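Local structure of LPS-assembly lipoprotein LptE (Acinetobacter baumannii, 5TSE) at residues A[10-15]-A[134-139]. The protein probably works with LptD to assemble lipopolysaccharide at the outer-membrane surface, binding lipopolysaccharide and supporting the proper assembly of LptD. Sequence-based numbering, arbitrary orientation.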
loop_
_atom_site.group_PDB
_atom_site.type_symbol
_atom_site.label_atom_id
_atom_site.label_comp_id
_atom_site.label_asym_id
_atom_site.label_seq_id
_atom_site.Cartn_x
_atom_site.Cartn_y
_atom_site.Cartn_z
ATOM N N PRO A 10 15.845 -13.041 7.683
ATOM C CA PRO A 10 16.192 -11.996 8.637
ATOM C C PRO A 10 15.474 -10.677 8.344
ATOM O O PRO A 10 15.628 -10.088 7.266
ATOM C CB PRO A 10 17.703 -11.876 8.470
ATOM C CG PRO A 10 18.115 -13.281 8.183
ATOM C CD PRO A 10 17.039 -13.810 7.276
ATOM N N LEU A 11 14.669 -10.250 9.310
ATOM C CA LEU A 11 13.886 -9.032 9.204
ATOM C C LEU A 11 14.837 -7.849 9.298
ATOM O O LEU A 11 15.240 -7.440 10.390
ATOM C CB LEU A 11 12.843 -9.015 10.322
ATOM C CG LEU A 11 11.757 -7.959 10.345
ATOM C CD1 LEU A 11 10.926 -8.025 9.075
ATOM C CD2 LEU A 11 10.895 -8.181 11.582
ATOM N N VAL A 12 15.217 -7.338 8.128
ATOM C CA VAL A 12 16.161 -6.202 8.011
ATOM C C VAL A 12 15.724 -4.885 8.697
ATOM O O VAL A 12 16.587 -4.097 9.111
ATOM C CB VAL A 12 16.540 -5.916 6.528
ATOM C CG1 VAL A 12 17.435 -7.015 5.962
ATOM C CG2 VAL A 12 15.294 -5.746 5.666
ATOM N N TYR A 13 14.408 -4.657 8.818
ATOM C CA TYR A 13 13.858 -3.448 9.462
ATOM C C TYR A 13 12.981 -3.857 10.648
ATOM O O TYR A 13 11.755 -3.998 10.515
ATOM C CB TYR A 13 13.037 -2.626 8.471
ATOM C CG TYR A 13 13.709 -2.409 7.140
ATOM C CD1 TYR A 13 14.779 -1.520 7.003
ATOM C CD2 TYR A 13 13.259 -3.077 6.003
ATOM C CE1 TYR A 13 15.392 -1.324 5.769
ATOM C CE2 TYR A 13 13.860 -2.889 4.770
ATOM C CZ TYR A 13 14.921 -2.014 4.651
ATOM O OH TYR A 13 15.504 -1.838 3.418
ATOM N N LYS A 14 13.612 -4.021 11.811
ATOM C CA LYS A 14 12.908 -4.472 13.012
ATOM C C LYS A 14 11.905 -3.472 13.548
ATOM O O LYS A 14 10.783 -3.832 13.871
ATOM C CB LYS A 14 13.882 -4.802 14.161
ATOM C CG LYS A 14 14.872 -5.940 13.937
ATOM C CD LYS A 14 16.061 -5.545 13.075
ATOM C CE LYS A 14 17.153 -6.604 13.130
ATOM N NZ LYS A 14 18.367 -6.173 12.382
ATOM N N LYS A 15 12.329 -2.222 13.674
ATOM C CA LYS A 15 11.474 -1.175 14.233
ATOM C C LYS A 15 11.088 -0.124 13.204
ATOM O O LYS A 15 11.944 0.402 12.492
ATOM C CB LYS A 15 12.176 -0.504 15.408
ATOM C CG LYS A 15 12.506 -1.427 16.561
ATOM C CD LYS A 15 13.180 -0.639 17.673
ATOM C CE LYS A 15 13.567 -1.523 18.845
ATOM N NZ LYS A 15 14.210 -0.734 19.934
ATOM N N SER A 134 9.448 -7.059 4.721
ATOM C CA SER A 134 9.804 -8.316 5.397
ATOM C C SER A 134 10.739 -9.210 4.576
ATOM O O SER A 134 11.559 -9.926 5.138
ATOM C CB SER A 134 8.531 -9.095 5.738
ATOM O OG SER A 134 7.787 -9.384 4.562
ATOM N N ALA A 135 10.600 -9.150 3.251
ATOM C CA ALA A 135 11.422 -9.932 2.315
ATOM C C ALA A 135 12.639 -9.155 1.776
ATOM O O ALA A 135 13.308 -9.637 0.868
ATOM C CB ALA A 135 10.562 -10.430 1.153
ATOM N N ASN A 136 12.910 -7.964 2.320
ATOM C CA ASN A 136 14.065 -7.142 1.912
ATOM C C ASN A 136 14.215 -7.090 0.393
ATOM O O ASN A 136 15.282 -7.405 -0.147
ATOM C CB ASN A 136 15.353 -7.695 2.553
ATOM C CG ASN A 136 16.596 -6.899 2.174
ATOM O OD1 ASN A 136 16.542 -5.689 1.976
ATOM N ND2 ASN A 136 17.726 -7.587 2.071
ATOM N N ARG A 137 13.140 -6.691 -0.287
ATOM C CA ARG A 137 13.147 -6.628 -1.740
ATOM C C ARG A 137 13.134 -5.164 -2.248
ATOM O O ARG A 137 12.597 -4.881 -3.317
ATOM C CB ARG A 137 11.960 -7.437 -2.296
ATOM C CG ARG A 137 12.183 -7.938 -3.718
ATOM C CD ARG A 137 13.119 -9.138 -3.755
ATOM N NE ARG A 137 13.808 -9.270 -5.040
ATOM C CZ ARG A 137 13.273 -9.725 -6.173
ATOM N NH1 ARG A 137 14.027 -9.786 -7.275
ATOM N NH2 ARG A 137 11.994 -10.098 -6.230
ATOM N N LEU A 138 13.731 -4.249 -1.475
ATOM C CA LEU A 138 13.808 -2.824 -1.847
ATOM C C LEU A 138 15.269 -2.452 -2.155
ATOM O O LEU A 138 16.149 -2.709 -1.322
ATOM C CB LEU A 138 13.273 -1.920 -0.725
ATOM C CG LEU A 138 11.794 -2.022 -0.335
ATOM C CD1 LEU A 138 11.486 -1.150 0.875
ATOM C CD2 LEU A 138 10.901 -1.629 -1.501
ATOM N N PRO A 139 15.536 -1.839 -3.337
ATOM C CA PRO A 139 16.921 -1.475 -3.677
ATOM C C PRO A 139 17.511 -0.397 -2.751
ATOM O O PRO A 139 16.851 0.622 -2.490
ATOM C CB PRO A 139 16.814 -0.941 -5.124
ATOM C CG PRO A 139 15.447 -1.311 -5.599
ATOM C CD PRO A 139 14.593 -1.384 -4.375
HETATM O O HOH W 1 14.962 -3.942 1.339
#
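Val12 straddles the carboxamide stem of Asn136, and the two side chains meet at about a right angle. CG2 of Val12 rests against CB of Asn136 at 3.7 Å, while CG1 of Val12 lies 3.9 Å from the amide carbon CG of Asn136. The same CG2 also sits over one face of the Tyr13 ring, displaced toward its rim. Asn136, with positive phi, is the C' residue of the Schellman motif that ends helix 110-134; with its CG anti to the backbone N (chi1 180°), the amide extends along the Val12 methyls. Beside this packing of methyls on the amide, a water bridges Tyr13 OH and the backbone N of Leu138. Tyr13 OH donates to that water over 3.0 Å, and Leu138 N donates to it over 3.1 Å. Closer to the helix, Leu11 brings CD1 to within 3.9 Å of Ser134 CA, whereas Ser134 OG turns back to bond Thr130 O and Arg131 O. Ile80 and Ile133 pack on Tyr13 as well. A helix exit is thus joined to the approach to strand 15-19 by methyl contacts and by the water held between Tyr13 OH and Leu138 N, a polar link that depends on solvent rather than on direct pairing.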